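Local coordinates for phosphotriesterase family protein (Listeria monocytogenes serotype 4b str. H7858, PDB 3PNZ) that probably hydrolyses phosphorylated sugar lactones at a binuclear zinc centre, as a lactonase of the amidohydrolase fold, at residues A174-S186 with V319-K330. Residues are numbered along the deposited sequence; the frame is centred on the assembly and turned at random.
Sequences ARAHHETKAPIHS and VDNPARCFTFKK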
loop_
_atom_site.group_PDB
_atom_site.type_symbol
_atom_site.label_atom_id
_atom_site.label_comp_id
_atom_site.label_asym_id
_atom_site.label_seq_id
_atom_site.Cartn_x
_atom_site.Cartn_y
_atom_site.Cartn_z
ATOM N N ALA A 174 2.388 10.879 -10.884
ATOM C CA ALA A 174 3.143 12.038 -10.422
ATOM C C ALA A 174 2.337 13.316 -10.669
ATOM O O ALA A 174 2.222 14.184 -9.806
ATOM C CB ALA A 174 4.497 12.109 -11.114
ATOM N N ARG A 175 1.759 13.408 -11.855
ATOM C CA ARG A 175 0.988 14.591 -12.213
ATOM C C ARG A 175 -0.315 14.672 -11.419
ATOM O O ARG A 175 -0.782 15.769 -11.100
ATOM C CB ARG A 175 0.786 14.636 -13.724
ATOM C CG ARG A 175 2.128 14.795 -14.441
ATOM C CD ARG A 175 2.048 14.510 -15.926
ATOM N NE ARG A 175 3.383 14.314 -16.481
ATOM C CZ ARG A 175 3.633 14.112 -17.773
ATOM N NH1 ARG A 175 2.634 14.087 -18.648
ATOM N NH2 ARG A 175 4.884 13.940 -18.187
ATOM N N ALA A 176 -0.881 13.521 -11.067
ATOM C CA ALA A 176 -2.047 13.502 -10.184
ATOM C C ALA A 176 -1.652 13.997 -8.798
ATOM O O ALA A 176 -2.433 14.678 -8.129
ATOM C CB ALA A 176 -2.668 12.107 -10.114
ATOM N N HIS A 177 -0.441 13.666 -8.354
ATOM C CA HIS A 177 0.028 14.230 -7.096
ATOM C C HIS A 177 0.107 15.755 -7.173
ATOM O O HIS A 177 -0.285 16.456 -6.239
ATOM C CB HIS A 177 1.400 13.719 -6.676
ATOM C CG HIS A 177 2.035 14.600 -5.648
ATOM N ND1 HIS A 177 1.730 14.511 -4.307
ATOM C CD2 HIS A 177 2.884 15.648 -5.773
ATOM C CE1 HIS A 177 2.390 15.446 -3.646
ATOM N NE2 HIS A 177 3.093 16.152 -4.514
ATOM N N HIS A 178 0.651 16.276 -8.265
ATOM C CA HIS A 178 0.788 17.730 -8.367
ATOM C C HIS A 178 -0.569 18.425 -8.240
ATOM O O HIS A 178 -0.666 19.506 -7.653
ATOM C CB HIS A 178 1.500 18.137 -9.650
ATOM C CG HIS A 178 2.977 17.908 -9.608
ATOM N ND1 HIS A 178 3.784 18.471 -8.644
ATOM C CD2 HIS A 178 3.795 17.183 -10.408
ATOM C CE1 HIS A 178 5.035 18.103 -8.849
ATOM N NE2 HIS A 178 5.070 17.326 -9.916
ATOM N N GLU A 179 -1.610 17.792 -8.773
ATOM C CA GLU A 179 -2.963 18.364 -8.728
ATOM C C GLU A 179 -3.660 18.234 -7.366
ATOM O O GLU A 179 -4.371 19.154 -6.948
ATOM C CB GLU A 179 -3.843 17.773 -9.836
ATOM C CG GLU A 179 -3.368 18.108 -11.256
ATOM C CD GLU A 179 -4.391 17.772 -12.338
ATOM O OE1 GLU A 179 -5.481 17.258 -12.005
ATOM O OE2 GLU A 179 -4.105 18.024 -13.529
ATOM N N THR A 180 -3.452 17.112 -6.675
ATOM C CA THR A 180 -4.206 16.788 -5.455
ATOM C C THR A 180 -3.409 16.920 -4.163
ATOM O O THR A 180 -3.993 17.089 -3.087
ATOM C CB THR A 180 -4.728 15.341 -5.495
ATOM O OG1 THR A 180 -3.612 14.432 -5.512
ATOM C CG2 THR A 180 -5.609 15.119 -6.718
ATOM N N LYS A 181 -2.086 16.811 -4.285
ATOM C CA LYS A 181 -1.134 16.770 -3.172
ATOM C C LYS A 181 -1.193 15.477 -2.342
ATOM O O LYS A 181 -0.651 15.421 -1.237
ATOM C CB LYS A 181 -1.243 18.007 -2.270
ATOM C CG LYS A 181 -1.143 19.317 -3.031
ATOM C CD LYS A 181 0.197 19.455 -3.732
ATOM C CE LYS A 181 0.287 20.769 -4.501
ATOM N NZ LYS A 181 1.648 20.935 -5.070
ATOM N N ALA A 182 -1.835 14.441 -2.882
ATOM C CA ALA A 182 -1.935 13.153 -2.192
ATOM C C ALA A 182 -0.578 12.465 -2.081
ATOM O O ALA A 182 0.259 12.598 -2.973
ATOM C CB ALA A 182 -2.923 12.224 -2.922
ATOM N N PRO A 183 -0.366 11.718 -0.988
ATOM C CA PRO A 183 0.860 10.928 -0.832
ATOM C C PRO A 183 0.940 9.903 -1.959
ATOM O O PRO A 183 -0.100 9.531 -2.508
ATOM C CB PRO A 183 0.655 10.192 0.495
ATOM C CG PRO A 183 -0.482 10.830 1.156
ATOM C CD PRO A 183 -1.325 11.483 0.101
ATOM N N ILE A 184 2.152 9.457 -2.283
ATOM C CA ILE A 184 2.378 8.534 -3.395
ATOM C C ILE A 184 2.933 7.230 -2.838
ATOM O O ILE A 184 3.777 7.237 -1.938
ATOM C CB ILE A 184 3.393 9.113 -4.409
ATOM C CG1 ILE A 184 2.925 10.477 -4.931
ATOM C CG2 ILE A 184 3.590 8.153 -5.579
ATOM C CD1 ILE A 184 4.052 11.310 -5.536
ATOM N N HIS A 185 2.451 6.110 -3.375
ATOM C CA HIS A 185 2.941 4.790 -2.972
ATOM C C HIS A 185 3.365 4.061 -4.230
ATOM O O HIS A 185 2.753 4.227 -5.277
ATOM C CB HIS A 185 1.838 4.006 -2.264
ATOM C CG HIS A 185 2.286 2.685 -1.716
ATOM N ND1 HIS A 185 3.244 2.579 -0.730
ATOM C CD2 HIS A 185 1.886 1.421 -1.989
ATOM C CE1 HIS A 185 3.428 1.304 -0.431
ATOM N NE2 HIS A 185 2.620 0.579 -1.185
ATOM N N SER A 186 4.424 3.265 -4.145
ATOM C CA SER A 186 4.794 2.453 -5.302
ATOM C C SER A 186 4.850 0.967 -4.963
ATOM O O SER A 186 5.136 0.579 -3.832
ATOM C CB SER A 186 6.126 2.915 -5.900
ATOM O OG SER A 186 7.221 2.535 -5.084
ATOM N N VAL A 319 2.916 4.548 14.271
ATOM C CA VAL A 319 2.180 5.772 14.596
ATOM C C VAL A 319 2.807 7.017 13.976
ATOM O O VAL A 319 2.211 7.631 13.099
ATOM C CB VAL A 319 2.025 5.985 16.117
ATOM C CG1 VAL A 319 1.222 7.264 16.381
ATOM C CG2 VAL A 319 1.355 4.784 16.764
ATOM N N ASP A 320 4.004 7.387 14.417
ATOM C CA ASP A 320 4.606 8.647 13.972
ATOM C C ASP A 320 4.882 8.674 12.468
ATOM O O ASP A 320 4.540 9.637 11.792
ATOM C CB ASP A 320 5.896 8.944 14.738
ATOM C CG ASP A 320 5.672 9.086 16.235
ATOM O OD1 ASP A 320 4.519 9.303 16.649
ATOM O OD2 ASP A 320 6.653 8.973 16.996
ATOM N N ASN A 321 5.484 7.605 11.949
ATOM C CA ASN A 321 5.867 7.573 10.537
ATOM C C ASN A 321 4.668 7.575 9.575
ATOM O O ASN A 321 4.648 8.344 8.614
ATOM C CB ASN A 321 6.854 6.414 10.251
ATOM C CG ASN A 321 8.166 6.559 11.024
ATOM O OD1 ASN A 321 8.404 7.575 11.692
ATOM N ND2 ASN A 321 9.037 5.558 10.918
ATOM N N PRO A 322 3.664 6.716 9.820
ATOM C CA PRO A 322 2.465 6.800 8.972
ATOM C C PRO A 322 1.774 8.166 9.057
ATOM O O PRO A 322 1.231 8.636 8.064
ATOM C CB PRO A 322 1.544 5.711 9.542
ATOM C CG PRO A 322 2.474 4.730 10.193
ATOM C CD PRO A 322 3.635 5.544 10.716
ATOM N N ALA A 323 1.790 8.795 10.226
ATOM C CA ALA A 323 1.175 10.123 10.348
ATOM C C ALA A 323 1.909 11.160 9.498
ATOM O O ALA A 323 1.294 12.092 8.983
ATOM C CB ALA A 323 1.125 10.556 11.804
ATOM N N ARG A 324 3.219 11.006 9.347
ATOM C CA ARG A 324 3.988 11.895 8.488
ATOM C C ARG A 324 3.801 11.551 7.006
ATOM O O ARG A 324 3.635 12.436 6.164
ATOM C CB ARG A 324 5.476 11.866 8.865
ATOM C CG ARG A 324 6.327 12.857 8.063
ATOM C CD ARG A 324 7.724 13.079 8.655
ATOM N NE ARG A 324 8.612 11.923 8.510
ATOM C CZ ARG A 324 9.487 11.760 7.517
ATOM N NH1 ARG A 324 9.602 12.674 6.559
ATOM N NH2 ARG A 324 10.250 10.670 7.476
ATOM N N CYS A 325 3.795 10.258 6.699
ATOM C CA CYS A 325 3.751 9.806 5.311
ATOM C C CYS A 325 2.403 10.064 4.636
ATOM O O CYS A 325 2.351 10.558 3.512
ATOM C CB CYS A 325 4.121 8.319 5.223
ATOM S SG CYS A 325 4.051 7.636 3.536
ATOM N N PHE A 326 1.312 9.754 5.331
ATOM C CA PHE A 326 0.011 9.721 4.675
ATOM C C PHE A 326 -0.771 11.040 4.693
ATOM O O PHE A 326 -1.890 11.103 4.200
ATOM C CB PHE A 326 -0.821 8.554 5.211
ATOM C CG PHE A 326 -0.196 7.218 4.920
ATOM C CD1 PHE A 326 -0.130 6.748 3.614
ATOM C CD2 PHE A 326 0.370 6.462 5.940
ATOM C CE1 PHE A 326 0.472 5.525 3.331
ATOM C CE2 PHE A 326 0.971 5.238 5.661
ATOM C CZ PHE A 326 1.014 4.777 4.359
ATOM N N THR A 327 -0.163 12.094 5.226
ATOM C CA THR A 327 -0.792 13.410 5.159
ATOM C C THR A 327 -0.681 13.966 3.750
ATOM O O THR A 327 0.336 13.778 3.079
ATOM C CB THR A 327 -0.112 14.395 6.090
ATOM O OG1 THR A 327 1.274 14.479 5.731
ATOM C CG2 THR A 327 -0.254 13.945 7.536
ATOM N N PHE A 328 -1.729 14.643 3.293
ATOM C CA PHE A 328 -1.661 15.373 2.029
ATOM C C PHE A 328 -0.611 16.473 2.132
ATOM O O PHE A 328 -0.347 17.007 3.218
ATOM C CB PHE A 328 -3.030 15.964 1.676
ATOM C CG PHE A 328 -3.900 15.046 0.863
ATOM C CD1 PHE A 328 -4.173 13.756 1.303
ATOM C CD2 PHE A 328 -4.450 15.472 -0.325
ATOM C CE1 PHE A 328 -4.974 12.909 0.555
ATOM C CE2 PHE A 328 -5.260 14.641 -1.071
ATOM C CZ PHE A 328 -5.522 13.353 -0.627
ATOM N N LYS A 329 -0.015 16.835 1.006
ATOM C CA LYS A 329 1.129 17.739 1.043
ATOM C C LYS A 329 0.709 19.187 0.772
ATOM O O LYS A 329 1.094 19.789 -0.228
ATOM C CB LYS A 329 2.214 17.276 0.060
ATOM C CG LYS A 329 2.506 15.761 0.138
ATOM C CD LYS A 329 2.848 15.304 1.562
ATOM C CE LYS A 329 2.992 13.768 1.626
ATOM N NZ LYS A 329 3.185 13.243 3.021
ATOM N N LYS A 330 -0.088 19.734 1.684
ATOM C CA LYS A 330 -0.546 21.112 1.562
ATOM C C LYS A 330 -0.809 21.681 2.949
ATOM O O LYS A 330 -1.211 20.951 3.859
ATOM C CB LYS A 330 -1.812 21.180 0.706
ATOM C CG LYS A 330 -2.901 20.238 1.171
ATOM C CD LYS A 330 -4.211 20.494 0.466
ATOM C CE LYS A 330 -4.062 20.443 -1.037
ATOM N NZ LYS A 330 -5.362 20.731 -1.704
ATOM O OXT LYS A 330 -0.613 22.879 3.183
HETATM O O HOH W 1 2.620 21.573 -2.147
#
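Lys-181 and Ala-182, in the loop between helix 164-180 and strand 184-186, run beside Lys-329 and Phe-328 of the C-terminal tail. The CA atoms of Ala-182 and Phe-328 are 4.8 Å apart. Lys-181 leaves the helix with positive phi. One backbone hydrogen bond spans the contact, from Lys-329 N to Lys-181 O, at 2.7 Å and 161°.

The Phe-328 ring lies over Ala-182. Ala-182 CA sits 3.8 Å from the ring centroid, almost on the ring normal, as a CH-pi contact. Ala-182 CB meets the same face near CZ. Thr-180 O comes to the ring edge, 3.2 Å from Phe-328 CD2. Phe-3 stacks on the Phe-328 ring as well.

Pro-183 packs against the tail through CB, CG and CD. Its CG rests 3.4 Å from Phe-326 O, and its CB faces Cys-325 O. Its CD touches the Phe-328 ring obliquely.

His-177 CG is anti to the backbone N (chi1 162°), and the ring reaches the loop. There ND1 donates to Ala-182 O at 2.8 Å, nearly in the ring plane. CE1 meets Lys-329 CG at the ring edge. The Lys-329 chain bends at chi2 (-54°) and folds back over its own segment. Its NZ donates to Cys-325 O at 2.9 Å, from above the carbonyl plane, and weakly to Thr-327 O. A water links Lys-181 NZ to Lys-329 O, while Lys-330 CE packs on Lys-181 CG.

The contact joins the C-terminal tail to the loop leading into TIM-barrel strand 184-186, which is followed by the zinc ligand His-187. Within the loop, Thr-180 OG1 accepts from Ala-182 N in an ST turn. The positive charge of Lys-329 would probably be favourable near the C-terminal end of helix 310-325.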